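Local coordinates for ParA (Salmonella enterica subsp. enterica serovar Newport str. SL317, PDB 3EZF), which probably acts as a ParA-type partition ATPase in plasmid segregation and, with bound ADP, as a transcriptional regulator carrying a winged helix-turn-helix DNA-binding region, at residues Thr88-Asn91 / Val92-Tyr96; Val60-Ala63 / Ile64-Glu68; Leu236-Ile240 / Ile241-Ala245; Asp153-Pro156 / Gln157-Thr161. All coordinates share one frame; numbering follows the deposited sequence.

Contact 1. Residues Thr88-Asn91 / Val92-Tyr96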
loop_
_atom_site.group_PDB
_atom_site.type_symbol
_atom_site.label_atom_id
_atom_site.label_comp_id
_atom_site.label_asym_id
_atom_site.label_seq_id
_atom_site.Cartn_x
_atom_site.Cartn_y
_atom_site.Cartn_z
ATOM N N THR A 88 -35.344 4.631 12.770
ATOM C CA THR A 88 -33.931 4.747 12.417
ATOM C C THR A 88 -33.046 4.229 13.539
ATOM O O THR A 88 -33.509 3.986 14.647
ATOM C CB THR A 88 -33.532 6.191 12.216
ATOM O OG1 THR A 88 -33.683 6.894 13.462
ATOM C CG2 THR A 88 -34.395 6.826 11.144
ATOM N N ILE A 89 -31.760 4.089 13.246
ATOM C CA ILE A 89 -30.801 3.622 14.231
ATOM C C ILE A 89 -30.957 4.437 15.511
ATOM O O ILE A 89 -30.746 3.915 16.606
ATOM C CB ILE A 89 -29.329 3.778 13.732
ATOM C CG1 ILE A 89 -29.083 2.919 12.485
ATOM C CG2 ILE A 89 -28.357 3.395 14.848
ATOM C CD1 ILE A 89 -29.169 1.450 12.738
ATOM N N GLN A 90 -31.329 5.711 15.383
ATOM C CA GLN A 90 -31.488 6.568 16.567
ATOM C C GLN A 90 -32.778 6.288 17.286
ATOM O O GLN A 90 -32.818 6.294 18.514
ATOM C CB GLN A 90 -31.442 8.060 16.214
ATOM C CG GLN A 90 -30.166 8.783 16.670
ATOM C CD GLN A 90 -29.897 8.671 18.160
ATOM O OE1 GLN A 90 -28.752 8.521 18.579
ATOM N NE2 GLN A 90 -30.939 8.755 18.963
ATOM N N ASN A 91 -33.840 6.074 16.517
ATOM C CA ASN A 91 -35.146 5.749 17.086
ATOM C C ASN A 91 -34.999 4.503 17.977
ATOM O O ASN A 91 -35.431 4.503 19.138
ATOM C CB ASN A 91 -36.153 5.482 15.962
ATOM C CG ASN A 91 -36.423 6.715 15.115
ATOM O OD1 ASN A 91 -37.172 6.665 14.131
ATOM N ND2 ASN A 91 -35.815 7.828 15.492
ATOM N N VAL A 92 -34.377 3.459 17.421
ATOM C CA VAL A 92 -34.127 2.214 18.131
ATOM C C VAL A 92 -33.300 2.466 19.399
ATOM O O VAL A 92 -33.608 1.929 20.471
ATOM C CB VAL A 92 -33.364 1.205 17.240
ATOM C CG1 VAL A 92 -33.026 -0.070 18.039
ATOM C CG2 VAL A 92 -34.208 0.861 16.026
ATOM N N ILE A 93 -32.240 3.262 19.271
ATOM C CA ILE A 93 -31.394 3.587 20.411
ATOM C C ILE A 93 -32.189 4.353 21.450
ATOM O O ILE A 93 -32.005 4.164 22.648
ATOM C CB ILE A 93 -30.204 4.444 19.988
ATOM C CG1 ILE A 93 -29.273 3.603 19.117
ATOM C CG2 ILE A 93 -29.493 5.011 21.218
ATOM C CD1 ILE A 93 -28.182 4.392 18.448
ATOM N N ASP A 94 -33.077 5.224 20.991
ATOM C CA ASP A 94 -33.887 5.991 21.917
ATOM C C ASP A 94 -34.940 5.126 22.621
ATOM O O ASP A 94 -35.352 5.435 23.744
ATOM C CB ASP A 94 -34.543 7.176 21.200
ATOM C CG ASP A 94 -33.555 8.295 20.901
ATOM O OD1 ASP A 94 -32.595 8.491 21.682
ATOM O OD2 ASP A 94 -33.748 8.993 19.892
ATOM N N ILE A 95 -35.374 4.046 21.970
ATOM C CA ILE A 95 -36.353 3.150 22.576
ATOM C C ILE A 95 -35.630 2.376 23.661
ATOM O O ILE A 95 -36.193 2.122 24.726
ATOM C CB ILE A 95 -36.944 2.143 21.557
ATOM C CG1 ILE A 95 -38.070 2.801 20.753
ATOM C CG2 ILE A 95 -37.462 0.904 22.287
ATOM C CD1 ILE A 95 -38.619 1.944 19.664
ATOM N N TYR A 96 -34.382 1.998 23.383
ATOM C CA TYR A 96 -33.565 1.254 24.345
ATOM C C TYR A 96 -33.267 2.178 25.515
ATOM O O TYR A 96 -33.090 1.730 26.659
ATOM C CB TYR A 96 -32.234 0.813 23.728
ATOM C CG TYR A 96 -32.248 -0.502 22.994
ATOM C CD1 TYR A 96 -32.030 -0.557 21.623
ATOM C CD2 TYR A 96 -32.426 -1.702 23.681
ATOM C CE1 TYR A 96 -31.993 -1.774 20.956
ATOM C CE2 TYR A 96 -32.391 -2.936 23.022
ATOM C CZ TYR A 96 -32.171 -2.966 21.660
ATOM O OH TYR A 96 -32.146 -4.172 20.985
#
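Thr88 and Val92 start the main-chain bonding of helix 89-98 in the winged helix-turn-helix region, where a capping box closes the first turn. Val92 N donates to Thr88 O at 3.0 Å. The amides just before it have no preceding helical carbonyl to use, and the side chain of the N-cap residue makes good the shortfall: Asn91 N reaches Thr88 OG1 at 3.2 Å, and Gln90 N bonds the same hydroxyl weakly. In the reciprocal half, Thr88 N donates to Asn91 OD1 at 3.1 Å from 61° out of the side-chain carbonyl plane, away from any lone pair. Asn91 can answer because its CG lies anti to its own carbonyl carbon (chi1 -65°), which turns the amide back to the N-cap. The buried amide is satisfied further by Asn75 N, which also donates to OD1, and by Tyr72 OH, weakly bonded to ND2. That hydroxyl is also the stronger partner of Asp94 OD2, to which Gln90 NE2 adds a weak bond of 3.0 Å. The Gln90 amide and Asp94 carboxylate planes stand 54° apart. One turn on, Ile95 N takes Asn91 O at 2.9 Å. The apolar side of the helix carries Ile89 and Val92 onto Phe44 of strand 43-44, and Ile89 CG2 meets Ile93 CD1 at 3.7 Å.

Contact 2. Residues Val60-Ala63 / Ile64-Glu68; sequences VDQA and IKEME. Unlike the reference sequence in segment 60-63: Asp61 (reference Glu).
Val60 O receives Ile64 N at 2.7 Å, with an almost straight N-H of 177°, the shortest hydrogen bond within this run of helix 57-69. Lying soon after helix 46-50 in the winged helix-turn-helix region, the helix holds a place consistent with that of the second, DNA-reading helix of such motifs. Its inner side is apolar. Val60 and Ile64 run side by side in the same direction, and the CG1 methyl of Val60 lies 4.1 Å from CD1, the end of the longer arm of Ile64; Val60 continues onto Val49 of helix 46-50, and Ile64 onto Phe74 and Tyr85. The other side is polar and more open, and two i to i+4 side-chain pairs, one residue apart, each bridge one turn there. Asp61 OD1 and Lys65 NZ form a salt bridge at 3.4 Å, a rather long one, which the lysine reaches by bending its chain at both chi3 and chi4. Gln62 and Glu66 instead travel alongside each other as extended chains, so that Gln62 NE2 donates to Glu66 OE1 at 3.2 Å. The amide approaches from well above the carboxylate, 59° out of its plane. Arg58 NH2 holds Gln62 OE1, the stronger polar tie of this side chain, so both ends of the amide are engaged, which should limit its rotation. A bound sulfate lies about 5 Å from the Gln62 side chain. Behind this polar row, Met67 N closes on Ala63 O at 2.8 Å, and Met67 SD rests 3.6 Å from that same Ala63 O.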
loop_
_atom_site.group_PDB
_atom_site.type_symbol
_atom_site.label_atom_id
_atom_site.label_comp_id
_atom_site.label_asym_id
_atom_site.label_seq_id
_atom_site.Cartn_x
_atom_site.Cartn_y
_atom_site.Cartn_z
ATOM N N VAL A 60 -41.793 -2.825 22.272
ATOM C CA VAL A 60 -41.775 -1.809 21.231
ATOM C C VAL A 60 -43.069 -1.023 21.143
ATOM O O VAL A 60 -43.076 0.195 21.281
ATOM C CB VAL A 60 -41.488 -2.456 19.860
ATOM C CG1 VAL A 60 -41.789 -1.479 18.743
ATOM C CG2 VAL A 60 -40.029 -2.914 19.801
ATOM N N ASP A 61 -44.164 -1.729 20.899
ATOM C CA ASP A 61 -45.475 -1.107 20.782
ATOM C C ASP A 61 -45.801 -0.243 22.004
ATOM O O ASP A 61 -46.513 0.754 21.903
ATOM C CB ASP A 61 -46.532 -2.195 20.612
ATOM C CG ASP A 61 -47.933 -1.635 20.438
ATOM O OD1 ASP A 61 -48.413 -0.914 21.339
ATOM O OD2 ASP A 61 -48.563 -1.921 19.398
ATOM N N GLN A 62 -45.274 -0.635 23.157
ATOM C CA GLN A 62 -45.506 0.085 24.393
ATOM C C GLN A 62 -44.531 1.238 24.492
ATOM O O GLN A 62 -44.880 2.318 24.947
ATOM C CB GLN A 62 -45.320 -0.854 25.575
ATOM C CG GLN A 62 -45.741 -0.284 26.904
ATOM C CD GLN A 62 -45.328 -1.185 28.054
ATOM O OE1 GLN A 62 -45.665 -2.373 28.080
ATOM N NE2 GLN A 62 -44.589 -0.629 29.010
ATOM N N ALA A 63 -43.296 1.003 24.071
ATOM C CA ALA A 63 -42.269 2.045 24.091
ATOM C C ALA A 63 -42.710 3.187 23.178
ATOM O O ALA A 63 -42.694 4.349 23.580
ATOM C CB ALA A 63 -40.941 1.484 23.605
ATOM N N ILE A 64 -43.108 2.851 21.951
ATOM C CA ILE A 64 -43.551 3.858 20.998
ATOM C C ILE A 64 -44.762 4.622 21.514
ATOM O O ILE A 64 -44.767 5.848 21.501
ATOM C CB ILE A 64 -43.861 3.230 19.623
ATOM C CG1 ILE A 64 -42.543 2.827 18.954
ATOM C CG2 ILE A 64 -44.629 4.204 18.755
ATOM C CD1 ILE A 64 -42.671 2.348 17.547
ATOM N N LYS A 65 -45.779 3.902 21.979
ATOM C CA LYS A 65 -46.986 4.529 22.522
ATOM C C LYS A 65 -46.579 5.525 23.609
ATOM O O LYS A 65 -46.856 6.720 23.523
ATOM C CB LYS A 65 -47.913 3.458 23.120
ATOM C CG LYS A 65 -49.091 4.013 23.925
ATOM C CD LYS A 65 -49.681 2.987 24.906
ATOM C CE LYS A 65 -50.748 2.084 24.293
ATOM N NZ LYS A 65 -50.217 0.852 23.648
ATOM N N GLU A 66 -45.907 5.020 24.631
ATOM C CA GLU A 66 -45.472 5.864 25.725
ATOM C C GLU A 66 -44.674 7.072 25.247
ATOM O O GLU A 66 -44.968 8.195 25.642
ATOM C CB GLU A 66 -44.630 5.055 26.721
ATOM C CG GLU A 66 -45.385 3.939 27.426
ATOM C CD GLU A 66 -44.595 3.313 28.571
ATOM O OE1 GLU A 66 -45.204 2.530 29.344
ATOM O OE2 GLU A 66 -43.373 3.600 28.698
ATOM N N MET A 67 -43.676 6.841 24.394
ATOM C CA MET A 67 -42.811 7.908 23.881
ATOM C C MET A 67 -43.516 8.987 23.077
ATOM O O MET A 67 -43.133 10.155 23.143
ATOM C CB MET A 67 -41.681 7.314 23.032
ATOM C CG MET A 67 -40.494 6.806 23.836
ATOM S SD MET A 67 -39.421 5.734 22.857
ATOM C CE MET A 67 -38.246 6.891 22.160
ATOM N N GLU A 68 -44.527 8.607 22.302
ATOM C CA GLU A 68 -45.261 9.587 21.508
ATOM C C GLU A 68 -46.240 10.316 22.411
ATOM O O GLU A 68 -46.642 11.441 22.124
ATOM C CB GLU A 68 -46.034 8.912 20.380
ATOM C CG GLU A 68 -45.190 8.200 19.366
ATOM C CD GLU A 68 -46.040 7.630 18.261
ATOM O OE1 GLU A 68 -47.196 7.263 18.563
ATOM O OE2 GLU A 68 -45.559 7.540 17.108
#

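Contact 3. Residues Leu236-Ile240 / Ile241-Ala245. Unlike the reference sequence in segment 236-240: Arg238 (reference Lys), Asn239 (reference Lys). Unlike the reference sequence in segment 241-245: Asp242 (reference Glu).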
loop_
_atom_site.group_PDB
_atom_site.type_symbol
_atom_site.label_atom_id
_atom_site.label_comp_id
_atom_site.label_asym_id
_atom_site.label_seq_id
_atom_site.Cartn_x
_atom_site.Cartn_y
_atom_site.Cartn_z
ATOM N N LEU A 236 0.470 11.348 20.675
ATOM C CA LEU A 236 -0.849 10.815 20.306
ATOM C C LEU A 236 -1.790 10.697 21.510
ATOM O O LEU A 236 -2.945 11.061 21.418
ATOM C CB LEU A 236 -0.712 9.432 19.629
ATOM C CG LEU A 236 -1.805 8.927 18.667
ATOM C CD1 LEU A 236 -1.728 7.418 18.598
ATOM C CD2 LEU A 236 -3.181 9.329 19.112
ATOM N N ARG A 237 -1.298 10.190 22.636
ATOM C CA ARG A 237 -2.140 10.029 23.816
ATOM C C ARG A 237 -2.447 11.362 24.472
ATOM O O ARG A 237 -3.525 11.554 25.011
ATOM C CB ARG A 237 -1.462 9.121 24.857
ATOM C CG ARG A 237 -2.272 7.884 25.318
ATOM C CD ARG A 237 -3.541 8.149 26.148
ATOM N NE ARG A 237 -4.393 6.948 26.125
ATOM C CZ ARG A 237 -5.478 6.730 26.877
ATOM N NH1 ARG A 237 -5.898 7.627 27.763
ATOM N NH2 ARG A 237 -6.156 5.599 26.735
ATOM N N ARG A 238 -1.503 12.287 24.426
ATOM C CA ARG A 238 -1.702 13.565 25.073
ATOM C C ARG A 238 -2.394 14.662 24.274
ATOM O O ARG A 238 -3.188 15.408 24.828
ATOM C CB ARG A 238 -0.359 14.104 25.561
ATOM C CG ARG A 238 -0.478 14.935 26.819
ATOM C CD ARG A 238 0.602 16.007 26.902
ATOM N NE ARG A 238 0.387 17.075 25.925
ATOM C CZ ARG A 238 0.597 18.365 26.179
ATOM N NH1 ARG A 238 1.029 18.740 27.380
ATOM N NH2 ARG A 238 0.369 19.280 25.240
ATOM N N ASN A 239 -2.108 14.769 22.982
ATOM C CA ASN A 239 -2.680 15.847 22.184
ATOM C C ASN A 239 -3.963 15.558 21.413
ATOM O O ASN A 239 -4.578 16.475 20.873
ATOM C CB ASN A 239 -1.598 16.405 21.245
ATOM C CG ASN A 239 -0.453 17.062 22.000
ATOM O OD1 ASN A 239 0.556 17.439 21.411
ATOM N ND2 ASN A 239 -0.609 17.203 23.311
ATOM N N ILE A 240 -4.366 14.297 21.349
ATOM C CA ILE A 240 -5.605 13.965 20.660
ATOM C C ILE A 240 -6.496 13.066 21.502
ATOM O O ILE A 240 -7.579 13.476 21.916
ATOM C CB ILE A 240 -5.357 13.271 19.280
ATOM C CG1 ILE A 240 -4.729 14.276 18.295
ATOM C CG2 ILE A 240 -6.693 12.724 18.727
ATOM C CD1 ILE A 240 -4.428 13.731 16.922
ATOM N N ILE A 241 -6.014 11.853 21.765
ATOM C CA ILE A 241 -6.749 10.841 22.526
ATOM C C ILE A 241 -7.250 11.304 23.874
ATOM O O ILE A 241 -8.453 11.263 24.126
ATOM C CB ILE A 241 -5.905 9.537 22.697
ATOM C CG1 ILE A 241 -5.897 8.760 21.371
ATOM C CG2 ILE A 241 -6.485 8.659 23.798
ATOM C CD1 ILE A 241 -5.032 7.530 21.370
ATOM N N ASP A 242 -6.352 11.741 24.747
ATOM C CA ASP A 242 -6.787 12.208 26.062
ATOM C C ASP A 242 -7.650 13.467 25.958
ATOM O O ASP A 242 -8.419 13.760 26.861
ATOM C CB ASP A 242 -5.589 12.469 26.987
ATOM C CG ASP A 242 -5.262 11.273 27.875
ATOM O OD1 ASP A 242 -6.097 10.346 27.951
ATOM O OD2 ASP A 242 -4.182 11.256 28.512
ATOM N N ARG A 243 -7.547 14.200 24.854
ATOM C CA ARG A 243 -8.339 15.415 24.702
ATOM C C ARG A 243 -9.771 15.159 24.201
ATOM O O ARG A 243 -10.610 16.065 24.208
ATOM C CB ARG A 243 -7.628 16.406 23.770
ATOM C CG ARG A 243 -6.195 16.711 24.179
ATOM C CD ARG A 243 -5.891 18.193 24.157
ATOM N NE ARG A 243 -5.736 18.722 25.513
ATOM C CZ ARG A 243 -4.607 18.706 26.225
ATOM N NH1 ARG A 243 -3.489 18.188 25.720
ATOM N NH2 ARG A 243 -4.602 19.211 27.460
ATOM N N VAL A 244 -10.045 13.934 23.756
ATOM C CA VAL A 244 -11.387 13.563 23.282
ATOM C C VAL A 244 -11.888 12.328 24.047
ATOM O O VAL A 244 -12.886 11.703 23.681
ATOM C CB VAL A 244 -11.414 13.236 21.776
ATOM C CG1 VAL A 244 -10.839 14.379 21.000
ATOM C CG2 VAL A 244 -10.682 11.929 21.499
ATOM N N ALA A 245 -11.174 12.002 25.118
ATOM C CA ALA A 245 -11.482 10.865 25.966
ATOM C C ALA A 245 -12.948 10.737 26.376
ATOM O O ALA A 245 -13.512 9.654 26.290
ATOM C CB ALA A 245 -10.589 10.899 27.211
#
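Leu236 and Ile241 make the tight half of this contact, a helix end widened into a pi-type turn. Two successive main-chain bonds span five residues instead of four: Ile241 N donates to Leu236 O at 3.2 Å, and Asp242 N to Arg237 O at 2.8 Å. Ile241 also crosses Leu236 obliquely, its CD1 packing on CD2 of Leu236 at 3.4 Å. The Arg237 chain bends at chi2 (-68°), folding its guanidinium back along the helix end toward Ile241 and Asp242. CG2 of Ile241 lies 3.6 Å over one face of that group, offset toward its rim. At the edge, near the guanidinium plane, Arg237 NH1 meets Asp242 OD1 at 2.7 Å in a salt bridge whose hydrogen bond is weak, guanidinium and carboxylate standing nearly perpendicular at 85°. This negative partner may offset the nearby like charge of Arg309.

Looser packing marks the side of Arg238, which is exposed, and Arg243. Their chains run alongside each other, bringing two positive groups within 4.0 Å, Arg238 NE to Arg243 NH1. Next, a type I turn from Ile241 to Val244 leads the chain out of the helix, closed by Val244 N on Ile241 O at 3.1 Å. Among its neighbours in the nucleotide-binding fold, the inner side lies on Ile253 of strand 250-254 through Leu236 and Ile241, Leu236 and Ile240 lean on helix 177-182, and Val244 borders helix 187-194 at Leu190.

Contact 4. Residues Asp153-Pro156 / Gln157-Thr161; sequences DLDP and QASST
An Asx turn at the end of strand 149-153 starts the loop in which Asp153 reaches across to Thr161. Asp153 OD1 accepts from Asp155 N at 3.2 Å, while OD2 accepts from Thr161 N at 3.1 Å; the two amides stand 45° and 44° out of the carboxylate plane. CG of Asp153 is anti to the backbone N (chi1 -167°), which carries the carboxylate toward residues 157-161. Thr161 OG1 also donates to OD2, although the modelled separation is too short to be trusted, and the same hydroxyl is bonded to Ala208 N.

The run of Asp, Leu, Asp, Pro and Gln that begins with the last residue of this strand corresponds to the A' motif of deviant Walker ATPases, the P-loop family to which ParA proteins belong, and it turns tightly here. A type I turn runs from Asp155 to Ala158, closed by Ala158 N on Asp155 O at 3.0 Å. The Asp155 carboxylate serves both the turn and what follows: OD2 takes Gln157 N at 2.9 Å from above the plane, and OD1 takes OG of Ser159, just past the turn, at 3.2 Å. Ser160 looks elsewhere for its polar partner, its OG bonding Asp254 OD2 at the end of the adjacent strand 250-254, while its CB comes within 3.8 Å of Asp153 OD2. On the outer side of the turn, Pro156 and Gln157 pack against His258 of the second subunit.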
loop_
_atom_site.group_PDB
_atom_site.type_symbol
_atom_site.label_atom_id
_atom_site.label_comp_id
_atom_site.label_asym_id
_atom_site.label_seq_id
_atom_site.Cartn_x
_atom_site.Cartn_y
_atom_site.Cartn_z
ATOM N N ASP A 153 -6.771 8.110 11.604
ATOM C CA ASP A 153 -5.960 7.652 10.478
ATOM C C ASP A 153 -4.543 8.211 10.537
ATOM O O ASP A 153 -4.335 9.402 10.290
ATOM C CB ASP A 153 -6.620 8.094 9.173
ATOM C CG ASP A 153 -6.034 7.425 7.957
ATOM O OD1 ASP A 153 -5.188 6.518 8.111
ATOM O OD2 ASP A 153 -6.442 7.809 6.839
ATOM N N LEU A 154 -3.575 7.357 10.873
ATOM C CA LEU A 154 -2.178 7.771 10.950
ATOM C C LEU A 154 -1.378 7.093 9.828
ATOM O O LEU A 154 -0.141 7.051 9.842
ATOM C CB LEU A 154 -1.584 7.395 12.307
ATOM C CG LEU A 154 -1.269 8.522 13.287
ATOM C CD1 LEU A 154 -0.628 9.670 12.549
ATOM C CD2 LEU A 154 -2.544 8.999 13.922
ATOM N N ASP A 155 -2.109 6.532 8.870
ATOM C CA ASP A 155 -1.506 5.878 7.720
ATOM C C ASP A 155 -1.270 6.936 6.650
ATOM O O ASP A 155 -2.196 7.646 6.246
ATOM C CB ASP A 155 -2.440 4.810 7.176
ATOM C CG ASP A 155 -1.923 4.176 5.914
ATOM O OD1 ASP A 155 -2.618 3.282 5.366
ATOM O OD2 ASP A 155 -0.825 4.572 5.469
ATOM N N PRO A 156 -0.016 7.067 6.188
ATOM C CA PRO A 156 0.309 8.062 5.153
ATOM C C PRO A 156 -0.584 7.961 3.902
ATOM O O PRO A 156 -0.995 8.980 3.341
ATOM C CB PRO A 156 1.776 7.772 4.847
ATOM C CG PRO A 156 2.302 7.281 6.201
ATOM C CD PRO A 156 1.195 6.363 6.663
ATOM N N GLN A 157 -0.896 6.734 3.480
ATOM C CA GLN A 157 -1.724 6.511 2.294
ATOM C C GLN A 157 -3.162 6.973 2.426
ATOM O O GLN A 157 -3.857 7.113 1.429
ATOM C CB GLN A 157 -1.707 5.036 1.893
ATOM C CG GLN A 157 -0.485 4.641 1.081
ATOM C CD GLN A 157 0.796 4.677 1.890
ATOM O OE1 GLN A 157 1.135 5.690 2.506
ATOM N NE2 GLN A 157 1.522 3.565 1.891
ATOM N N ALA A 158 -3.612 7.202 3.651
ATOM C CA ALA A 158 -4.972 7.672 3.884
ATOM C C ALA A 158 -6.020 6.690 3.383
ATOM O O ALA A 158 -7.125 7.083 3.002
ATOM C CB ALA A 158 -5.171 9.035 3.225
ATOM N N SER A 159 -5.666 5.410 3.386
ATOM C CA SER A 159 -6.583 4.364 2.952
ATOM C C SER A 159 -7.932 4.671 3.586
ATOM O O SER A 159 -8.897 4.936 2.888
ATOM C CB SER A 159 -6.078 2.990 3.412
ATOM O OG SER A 159 -4.714 2.800 3.053
ATOM N N SER A 160 -7.988 4.663 4.914
ATOM C CA SER A 160 -9.231 4.956 5.626
ATOM C C SER A 160 -9.828 6.299 5.218
ATOM O O SER A 160 -11.018 6.395 4.914
ATOM C CB SER A 160 -8.996 4.960 7.138
ATOM O OG SER A 160 -8.816 3.646 7.625
ATOM N N THR A 161 -8.992 7.331 5.219
ATOM C CA THR A 161 -9.415 8.684 4.856
ATOM C C THR A 161 -10.459 8.749 3.728
ATOM O O THR A 161 -11.231 9.708 3.649
ATOM C CB THR A 161 -8.188 9.544 4.468
ATOM O OG1 THR A 161 -7.328 9.677 5.604
ATOM C CG2 THR A 161 -8.613 10.924 3.993
#

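Overall arrangement
Contacts 1 and 2 belong to the winged helix-turn-helix region and touch directly: Ile95 CG2 meets Ala63 CB at 3.8 Å, joining helix 89-98 to helix 57-69. Contact 1 is the more buried of the two, with Thr88 and Asn91 engaged in capping; contact 2 spreads side-chain pairs over a partly exposed surface. Contacts 3 and 4 lie in the nucleotide-binding fold, centres about 18 Å apart and nearest atoms about 5 Å apart, and both adjoin strand 250-254. Contact 3 meets it mainly with apolar side chains beneath an arginine-rich surface, whereas contact 4 is a polar loop in which carboxylates order the main chain. Contact 4 alone reaches the second subunit.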